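Local structure of universal stress protein (Burkholderia pseudomallei, 4WNY) at residues R36-Y41 with R109-S114; E102-A107 with E136-H141; I9-D14 with D24-L29. The protein belongs to the universal stress protein A family and probably takes part in the bacterial response to stress, although its precise biochemical role is not established. One frame throughout, in Å; residues are numbered along the deposited sequence.

Interaction 1: residues R36-Y41 with R109-S114; sequences RLVPVY and REIGAS
Val38 and Ile111 meet where the C-terminal end of helix 100-111 packs on a parallel beta-sheet, a buried helix-on-sheet contact of the alpha/beta fold of universal stress proteins. No hydrogen bond crosses between 36-41 and 109-114; the contact is apolar and small, burying 109 Å² over both sides. Val38 and Val40, two residues apart on the strand, both point toward the helix end, and the isoleucine reaches each of them with the tip of its longer branch. Ile111 carries CG1 beside its own backbone N (chi1 -70°) and extends onward to CD1, while CG2, the shorter branch, approaches Val38 CG2 at 4.1 Å. The Val38 and Ile111 side chains run past one another in opposite directions, touching through both branches. Arg89 of the neighbouring strand 89-92 packs against all three of these side chains.

The helix ends just past the contact: Gly112, with phi 95°, is the first residue to leave the helical conformation, and the chain then turns toward strand 115-120; beyond it, Ser114 OG hydrogen-bonds to Met5 O. Within the apolar cluster, Ile111 CD1 lies 3.6 Å from Val38 CG1 and 4.3 Å from Val40 CG1.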
loop_
_atom_site.group_PDB
_atom_site.type_symbol
_atom_site.label_atom_id
_atom_site.label_comp_id
_atom_site.label_asym_id
_atom_site.label_seq_id
_atom_site.Cartn_x
_atom_site.Cartn_y
_atom_site.Cartn_z
ATOM N N ARG A 36 1.965 -9.826 12.668
ATOM C CA ARG A 36 2.044 -11.179 12.139
ATOM C C ARG A 36 2.069 -11.139 10.618
ATOM O O ARG A 36 1.305 -10.399 9.996
ATOM C CB ARG A 36 0.865 -12.021 12.627
ATOM C CG ARG A 36 0.833 -12.240 14.128
ATOM C CD ARG A 36 -0.382 -13.058 14.530
ATOM N NE ARG A 36 -0.369 -14.386 13.925
ATOM C CZ ARG A 36 0.172 -15.459 14.493
ATOM N NH1 ARG A 36 0.744 -15.362 15.685
ATOM N NH2 ARG A 36 0.138 -16.630 13.871
ATOM N N LEU A 37 2.951 -11.928 10.017
ATOM C CA LEU A 37 3.050 -11.974 8.564
ATOM C C LEU A 37 2.557 -13.312 8.030
ATOM O O LEU A 37 2.887 -14.364 8.571
ATOM C CB LEU A 37 4.488 -11.728 8.111
ATOM C CG LEU A 37 4.670 -11.478 6.614
ATOM C CD1 LEU A 37 4.072 -10.135 6.221
ATOM C CD2 LEU A 37 6.138 -11.547 6.237
ATOM N N VAL A 38 1.759 -13.264 6.971
ATOM C CA VAL A 38 1.254 -14.479 6.348
ATOM C C VAL A 38 1.512 -14.448 4.847
ATOM O O VAL A 38 0.683 -13.954 4.083
ATOM C CB VAL A 38 -0.260 -14.673 6.606
ATOM C CG1 VAL A 38 -0.749 -15.946 5.938
ATOM C CG2 VAL A 38 -0.557 -14.712 8.101
ATOM N N PRO A 39 2.678 -14.958 4.423
ATOM C CA PRO A 39 2.981 -15.105 2.997
ATOM C C PRO A 39 2.108 -16.171 2.348
ATOM O O PRO A 39 1.948 -17.252 2.913
ATOM C CB PRO A 39 4.456 -15.533 2.987
ATOM C CG PRO A 39 4.983 -15.173 4.344
ATOM C CD PRO A 39 3.819 -15.348 5.267
ATOM N N VAL A 40 1.545 -15.877 1.183
ATOM C CA VAL A 40 0.745 -16.873 0.485
ATOM C C VAL A 40 1.295 -17.141 -0.912
ATOM O O VAL A 40 1.675 -16.220 -1.637
ATOM C CB VAL A 40 -0.743 -16.454 0.384
ATOM C CG1 VAL A 40 -1.349 -16.297 1.770
ATOM C CG2 VAL A 40 -0.896 -15.171 -0.411
ATOM N N TYR A 41 1.359 -18.419 -1.269
ATOM C CA TYR A 41 1.735 -18.822 -2.615
ATOM C C TYR A 41 0.484 -19.263 -3.362
ATOM O O TYR A 41 -0.210 -20.181 -2.927
ATOM C CB TYR A 41 2.773 -19.947 -2.583
ATOM C CG TYR A 41 3.257 -20.376 -3.952
ATOM C CD1 TYR A 41 4.379 -19.792 -4.528
ATOM C CD2 TYR A 41 2.593 -21.365 -4.668
ATOM C CE1 TYR A 41 4.824 -20.183 -5.780
ATOM C CE2 TYR A 41 3.032 -21.760 -5.918
ATOM C CZ TYR A 41 4.146 -21.169 -6.469
ATOM O OH TYR A 41 4.579 -21.566 -7.714
ATOM N N ARG A 109 -9.786 -12.668 3.831
ATOM C CA ARG A 109 -10.993 -12.751 4.649
ATOM C C ARG A 109 -10.914 -13.886 5.663
ATOM O O ARG A 109 -11.226 -13.703 6.838
ATOM C CB ARG A 109 -12.224 -12.936 3.761
ATOM C CG ARG A 109 -12.810 -11.644 3.226
ATOM C CD ARG A 109 -13.429 -11.862 1.857
ATOM N NE ARG A 109 -14.136 -13.137 1.777
ATOM C CZ ARG A 109 -14.565 -13.682 0.644
ATOM N NH1 ARG A 109 -14.356 -13.064 -0.511
ATOM N NH2 ARG A 109 -15.197 -14.846 0.662
ATOM N N GLU A 110 -10.494 -15.057 5.198
ATOM C CA GLU A 110 -10.443 -16.247 6.040
ATOM C C GLU A 110 -9.298 -16.197 7.050
ATOM O O GLU A 110 -9.429 -16.690 8.168
ATOM C CB GLU A 110 -10.322 -17.498 5.169
ATOM C CG GLU A 110 -11.480 -17.686 4.200
ATOM C CD GLU A 110 -11.253 -18.833 3.235
ATOM O OE1 GLU A 110 -12.178 -19.151 2.457
ATOM O OE2 GLU A 110 -10.150 -19.418 3.255
ATOM N N ILE A 111 -8.179 -15.604 6.652
ATOM C CA ILE A 111 -7.028 -15.475 7.540
ATOM C C ILE A 111 -7.253 -14.342 8.540
ATOM O O ILE A 111 -6.812 -14.408 9.690
ATOM C CB ILE A 111 -5.728 -15.234 6.737
ATOM C CG1 ILE A 111 -5.331 -16.506 5.982
ATOM C CG2 ILE A 111 -4.591 -14.791 7.647
ATOM C CD1 ILE A 111 -4.229 -16.294 4.966
ATOM N N GLY A 112 -7.969 -13.313 8.102
ATOM C CA GLY A 112 -8.231 -12.162 8.945
ATOM C C GLY A 112 -7.226 -11.061 8.688
ATOM O O GLY A 112 -6.979 -10.215 9.548
ATOM N N ALA A 113 -6.640 -11.076 7.494
ATOM C CA ALA A 113 -5.658 -10.073 7.111
ATOM C C ALA A 113 -6.307 -8.702 6.983
ATOM O O ALA A 113 -7.421 -8.573 6.477
ATOM C CB ALA A 113 -4.980 -10.463 5.806
ATOM N N SER A 114 -5.602 -7.681 7.454
ATOM C CA SER A 114 -6.078 -6.310 7.350
ATOM C C SER A 114 -5.248 -5.539 6.329
ATOM O O SER A 114 -5.445 -4.340 6.126
ATOM C CB SER A 114 -6.026 -5.623 8.714
ATOM O OG SER A 114 -4.749 -5.775 9.310
#

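Interaction 2: residues E102-A107 with E136-H141; sequences ERLERA and ERLLRH
Glu105 and His141 join two helices through one polar link set beside a patch of apolar packing. The short helical segments 102-107 and 136-141 cross at -60°, their axes 10.6 Å apart at closest approach. In the histidine-carboxylate hydrogen bond, His141 ND1 donates to Glu105 OE2 over 3.0 Å, with an N-H...O angle of 136°, well short of straight. The donor stands above the carboxylate plane, whereas the oxygen lies near the ring plane at the imidazole edge; the two flat groups are turned 57° apart. Glu105 reaches across because its chain is extended beyond CG, and its side chain also packs against Arg143.

Apolar contacts lie alongside. Leu138 divides its two methyls between neighbouring residues: CD2 rests 3.5 Å from Glu105 CG, against the aliphatic part of the glutamate, while CD1 is 4.0 Å from Leu104 CD1. The two leucine side chains cross at about a right angle. Leu138 continues inward onto Ile116 and Met118 of strand 115-120 and Val146 of strand 146-150, placing this helix pair over the sheet, with the Glu105-His141 bond toward its more exposed side.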
loop_
_atom_site.group_PDB
_atom_site.type_symbol
_atom_site.label_atom_id
_atom_site.label_comp_id
_atom_site.label_asym_id
_atom_site.label_seq_id
_atom_site.Cartn_x
_atom_site.Cartn_y
_atom_site.Cartn_z
ATOM N N GLU A 102 -9.271 -12.440 -6.613
ATOM C CA GLU A 102 -10.360 -12.815 -5.718
ATOM C C GLU A 102 -9.902 -13.853 -4.702
ATOM O O GLU A 102 -10.311 -13.818 -3.542
ATOM C CB GLU A 102 -11.555 -13.351 -6.510
ATOM N N ARG A 103 -9.055 -14.774 -5.150
ATOM C CA ARG A 103 -8.514 -15.808 -4.277
ATOM C C ARG A 103 -7.695 -15.189 -3.153
ATOM O O ARG A 103 -7.722 -15.666 -2.019
ATOM C CB ARG A 103 -7.654 -16.793 -5.072
ATOM C CG ARG A 103 -7.184 -17.983 -4.260
ATOM C CD ARG A 103 -8.359 -18.809 -3.772
ATOM N NE ARG A 103 -7.948 -19.846 -2.829
ATOM C CZ ARG A 103 -7.833 -19.657 -1.519
ATOM N NH1 ARG A 103 -8.091 -18.466 -0.994
ATOM N NH2 ARG A 103 -7.457 -20.656 -0.732
ATOM N N LEU A 104 -6.969 -14.124 -3.476
ATOM C CA LEU A 104 -6.201 -13.392 -2.478
ATOM C C LEU A 104 -7.131 -12.673 -1.508
ATOM O O LEU A 104 -6.833 -12.557 -0.319
ATOM C CB LEU A 104 -5.256 -12.393 -3.147
ATOM C CG LEU A 104 -4.073 -12.990 -3.912
ATOM C CD1 LEU A 104 -3.337 -11.914 -4.698
ATOM C CD2 LEU A 104 -3.128 -13.709 -2.962
ATOM N N GLU A 105 -8.259 -12.193 -2.022
ATOM C CA GLU A 105 -9.258 -11.534 -1.189
ATOM C C GLU A 105 -9.954 -12.534 -0.275
ATOM O O GLU A 105 -10.254 -12.228 0.880
ATOM C CB GLU A 105 -10.289 -10.811 -2.055
ATOM C CG GLU A 105 -9.742 -9.589 -2.761
ATOM C CD GLU A 105 -10.785 -8.880 -3.598
ATOM O OE1 GLU A 105 -11.778 -9.531 -3.989
ATOM O OE2 GLU A 105 -10.614 -7.672 -3.860
ATOM N N ARG A 106 -10.214 -13.727 -0.800
ATOM C CA ARG A 106 -10.813 -14.789 -0.003
ATOM C C ARG A 106 -9.852 -15.233 1.092
ATOM O O ARG A 106 -10.255 -15.457 2.233
ATOM C CB ARG A 106 -11.205 -15.978 -0.881
ATOM C CG ARG A 106 -11.776 -17.146 -0.096
ATOM C CD ARG A 106 -12.653 -18.033 -0.963
ATOM N NE ARG A 106 -11.879 -18.863 -1.880
ATOM C CZ ARG A 106 -11.413 -20.071 -1.577
ATOM N NH1 ARG A 106 -10.725 -20.761 -2.475
ATOM N NH2 ARG A 106 -11.635 -20.588 -0.376
ATOM N N ALA A 107 -8.577 -15.350 0.734
ATOM C CA ALA A 107 -7.544 -15.736 1.685
ATOM C C ALA A 107 -7.423 -14.697 2.792
ATOM O O ALA A 107 -7.265 -15.040 3.960
ATOM C CB ALA A 107 -6.211 -15.920 0.978
ATOM N N GLU A 136 -3.825 -4.157 -10.239
ATOM C CA GLU A 136 -4.841 -3.241 -10.744
ATOM C C GLU A 136 -6.236 -3.740 -10.389
ATOM O O GLU A 136 -7.152 -2.947 -10.173
ATOM C CB GLU A 136 -4.710 -3.072 -12.260
ATOM N N ARG A 137 -6.389 -5.059 -10.326
ATOM C CA ARG A 137 -7.659 -5.671 -9.952
ATOM C C ARG A 137 -7.984 -5.388 -8.491
ATOM O O ARG A 137 -9.027 -4.814 -8.180
ATOM C CB ARG A 137 -7.623 -7.179 -10.204
ATOM N N LEU A 138 -7.076 -5.790 -7.604
ATOM C CA LEU A 138 -7.224 -5.591 -6.164
ATOM C C LEU A 138 -7.461 -4.129 -5.795
ATOM O O LEU A 138 -8.184 -3.831 -4.843
ATOM C CB LEU A 138 -5.988 -6.119 -5.429
ATOM C CG LEU A 138 -6.047 -7.589 -5.000
ATOM C CD1 LEU A 138 -4.683 -8.155 -4.729
ATOM C CD2 LEU A 138 -6.897 -7.741 -3.767
ATOM N N LEU A 139 -6.848 -3.222 -6.550
ATOM C CA LEU A 139 -7.036 -1.793 -6.329
ATOM C C LEU A 139 -8.412 -1.357 -6.816
ATOM O O LEU A 139 -9.115 -0.611 -6.134
ATOM C CB LEU A 139 -5.942 -0.986 -7.032
ATOM N N ARG A 140 -8.790 -1.831 -8.001
ATOM C CA ARG A 140 -10.092 -1.515 -8.577
ATOM C C ARG A 140 -11.218 -2.124 -7.747
ATOM O O ARG A 140 -12.312 -1.565 -7.671
ATOM C CB ARG A 140 -10.180 -2.007 -10.022
ATOM N N HIS A 141 -10.946 -3.271 -7.133
ATOM C CA HIS A 141 -11.906 -3.899 -6.229
ATOM C C HIS A 141 -12.109 -3.034 -4.994
ATOM O O HIS A 141 -13.241 -2.714 -4.625
ATOM C CB HIS A 141 -11.436 -5.292 -5.811
ATOM C CG HIS A 141 -11.310 -6.263 -6.942
ATOM N ND1 HIS A 141 -10.666 -7.474 -6.818
ATOM C CD2 HIS A 141 -11.748 -6.200 -8.225
ATOM C CE1 HIS A 141 -10.709 -8.114 -7.970
ATOM N NE2 HIS A 141 -11.357 -7.367 -8.841
#

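Interaction 3: residues I9-D14 with D24-L29; sequences ILVALD and DAALEL
Strand 9-13 and helix segment 24-29 run nearly antiparallel, at 167° between their directions, with axes 9.1 Å apart at closest approach and Val11 and Ala26 nearest in the backbone. Their CA atoms are separated by 6.6 Å, a close approach made possible by the small side chain on the helix.

The Val11-Ala26 meeting is compact. Ala26 CB faces Val11 CB at 3.9 Å and is equally far, 4.2 Å, from Val11 CG1 and CG2. Val11 has CG1 between its backbone N and carbonyl carbon (chi1 49°), which splays the two methyls to the sides and presents the CB branch point, with its hydrogen, to the alanine methyl. One turn along the helix, Leu29 meets Ile9. Here longer side chains span the gap: Ile9 CD1, at the end of the extended branch, touches Leu29 CD2 at 3.8 Å and comes within 4.1 Å of Leu29 CG. These two side chains cross at about a right angle. Leu29 CG lies opposite the backbone N (chi1 -175°), which directs the isobutyl group toward the strand.

The four touching residues are buried, and the contact consists of apolar packing without a hydrogen bond across it. On the sheet, Ile9 also packs on Leu37, Leu115 and Val117. Toward the second subunit, Ala25 O is hydrogen-bonded to Tyr6 OH of that chain, and Leu29 packs on the same tyrosine. The contact forms the first strand-helix half of the beta-alpha-beta unit 8-13, 17-32, 36-43, a building block of the Rossmann-like HUP fold.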
loop_
_atom_site.group_PDB
_atom_site.type_symbol
_atom_site.label_atom_id
_atom_site.label_comp_id
_atom_site.label_asym_id
_atom_site.label_seq_id
_atom_site.Cartn_x
_atom_site.Cartn_y
_atom_site.Cartn_z
ATOM N N ILE A 9 -0.568 -9.204 8.377
ATOM C CA ILE A 9 -0.225 -8.771 7.028
ATOM C C ILE A 9 -0.091 -9.948 6.069
ATOM O O ILE A 9 0.563 -10.945 6.378
ATOM C CB ILE A 9 1.092 -7.978 7.012
ATOM C CG1 ILE A 9 1.066 -6.872 8.072
ATOM C CG2 ILE A 9 1.347 -7.403 5.628
ATOM C CD1 ILE A 9 2.379 -6.128 8.203
ATOM N N LEU A 10 -0.708 -9.821 4.899
ATOM C CA LEU A 10 -0.626 -10.844 3.866
ATOM C C LEU A 10 0.242 -10.356 2.709
ATOM O O LEU A 10 0.068 -9.239 2.227
ATOM C CB LEU A 10 -2.031 -11.214 3.376
ATOM C CG LEU A 10 -2.232 -12.419 2.451
ATOM C CD1 LEU A 10 -3.639 -12.964 2.611
ATOM C CD2 LEU A 10 -1.983 -12.055 0.996
ATOM N N VAL A 11 1.177 -11.194 2.269
ATOM C CA VAL A 11 2.022 -10.872 1.121
ATOM C C VAL A 11 1.968 -11.996 0.083
ATOM O O VAL A 11 2.163 -13.169 0.408
ATOM C CB VAL A 11 3.487 -10.605 1.549
ATOM C CG1 VAL A 11 3.998 -11.715 2.451
ATOM C CG2 VAL A 11 4.390 -10.432 0.331
ATOM N N ALA A 12 1.680 -11.633 -1.162
ATOM C CA ALA A 12 1.518 -12.617 -2.227
ATOM C C ALA A 12 2.850 -12.970 -2.877
ATOM O O ALA A 12 3.555 -12.096 -3.384
ATOM C CB ALA A 12 0.542 -12.102 -3.275
ATOM N N LEU A 13 3.185 -14.256 -2.867
ATOM C CA LEU A 13 4.429 -14.731 -3.463
ATOM C C LEU A 13 4.164 -15.634 -4.668
ATOM O O LEU A 13 3.139 -16.316 -4.734
ATOM C CB LEU A 13 5.264 -15.482 -2.422
ATOM C CG LEU A 13 5.513 -14.772 -1.087
ATOM C CD1 LEU A 13 6.315 -15.668 -0.159
ATOM C CD2 LEU A 13 6.221 -13.440 -1.289
ATOM N N ASP A 14 5.086 -15.629 -5.624
ATOM C CA ASP A 14 4.981 -16.502 -6.787
ATOM C C ASP A 14 6.363 -16.982 -7.218
ATOM O O ASP A 14 6.501 -17.711 -8.200
ATOM C CB ASP A 14 4.265 -15.791 -7.944
ATOM C CG ASP A 14 5.044 -14.602 -8.482
ATOM O OD1 ASP A 14 5.969 -14.124 -7.795
ATOM O OD2 ASP A 14 4.724 -14.138 -9.600
ATOM N N ASP A 24 10.453 -8.947 1.469
ATOM C CA ASP A 24 11.420 -8.246 2.306
ATOM C C ASP A 24 10.829 -6.958 2.866
ATOM O O ASP A 24 11.139 -6.555 3.987
ATOM C CB ASP A 24 12.693 -7.938 1.517
ATOM C CG ASP A 24 13.507 -9.181 1.212
ATOM O OD1 ASP A 24 13.266 -10.226 1.855
ATOM O OD2 ASP A 24 14.394 -9.111 0.335
ATOM N N ALA A 25 9.974 -6.317 2.074
ATOM C CA ALA A 25 9.306 -5.095 2.501
ATOM C C ALA A 25 8.215 -5.404 3.520
ATOM O O ALA A 25 8.069 -4.699 4.519
ATOM C CB ALA A 25 8.724 -4.364 1.303
ATOM N N ALA A 26 7.454 -6.464 3.258
ATOM C CA ALA A 26 6.394 -6.897 4.161
ATOM C C ALA A 26 6.977 -7.368 5.490
ATOM O O ALA A 26 6.395 -7.133 6.548
ATOM C CB ALA A 26 5.566 -8.002 3.521
ATOM N N LEU A 27 8.128 -8.030 5.424
ATOM C CA LEU A 27 8.826 -8.472 6.626
ATOM C C LEU A 27 9.273 -7.287 7.468
ATOM O O LEU A 27 9.059 -7.262 8.680
ATOM C CB LEU A 27 10.039 -9.332 6.264
ATOM C CG LEU A 27 9.889 -10.842 6.428
ATOM C CD1 LEU A 27 11.206 -11.524 6.130
ATOM C CD2 LEU A 27 9.421 -11.183 7.830
ATOM N N GLU A 28 9.902 -6.314 6.816
ATOM C CA GLU A 28 10.389 -5.117 7.492
ATOM C C GLU A 28 9.251 -4.371 8.170
ATOM O O GLU A 28 9.406 -3.849 9.272
ATOM C CB GLU A 28 11.104 -4.194 6.501
ATOM N N LEU A 29 8.103 -4.328 7.502
ATOM C CA LEU A 29 6.917 -3.692 8.059
ATOM C C LEU A 29 6.372 -4.502 9.228
ATOM O O LEU A 29 5.978 -3.944 10.251
ATOM C CB LEU A 29 5.840 -3.530 6.987
ATOM C CG LEU A 29 4.585 -2.778 7.421
ATOM C CD1 LEU A 29 4.895 -1.305 7.594
ATOM C CD2 LEU A 29 3.463 -2.979 6.419
#

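In the fold
The three contacts sample a layered alpha/beta structure packed around one parallel sheet. Interactions 1 and 3 lie on neighbouring strands, their centres 10 Å apart: Val38 N is 2.7 Å from Ile9 O, and Arg36 O is 2.7 Å from Ile9 N, both probable hydrogen bonds. Interaction 3 packs helix 17-32 on one face of the sheet, and interaction 1 packs helix 100-111 on the other. Interaction 2, centred 13 Å from interaction 1, uses that same helix and adds helix 134-141. Leu104 connects the layers, its CD2 lying 3.7 Å from Val40 CG2 and 4.0 Å from Ala12 CB. Interactions 2 and 3 are 16 Å apart between centres.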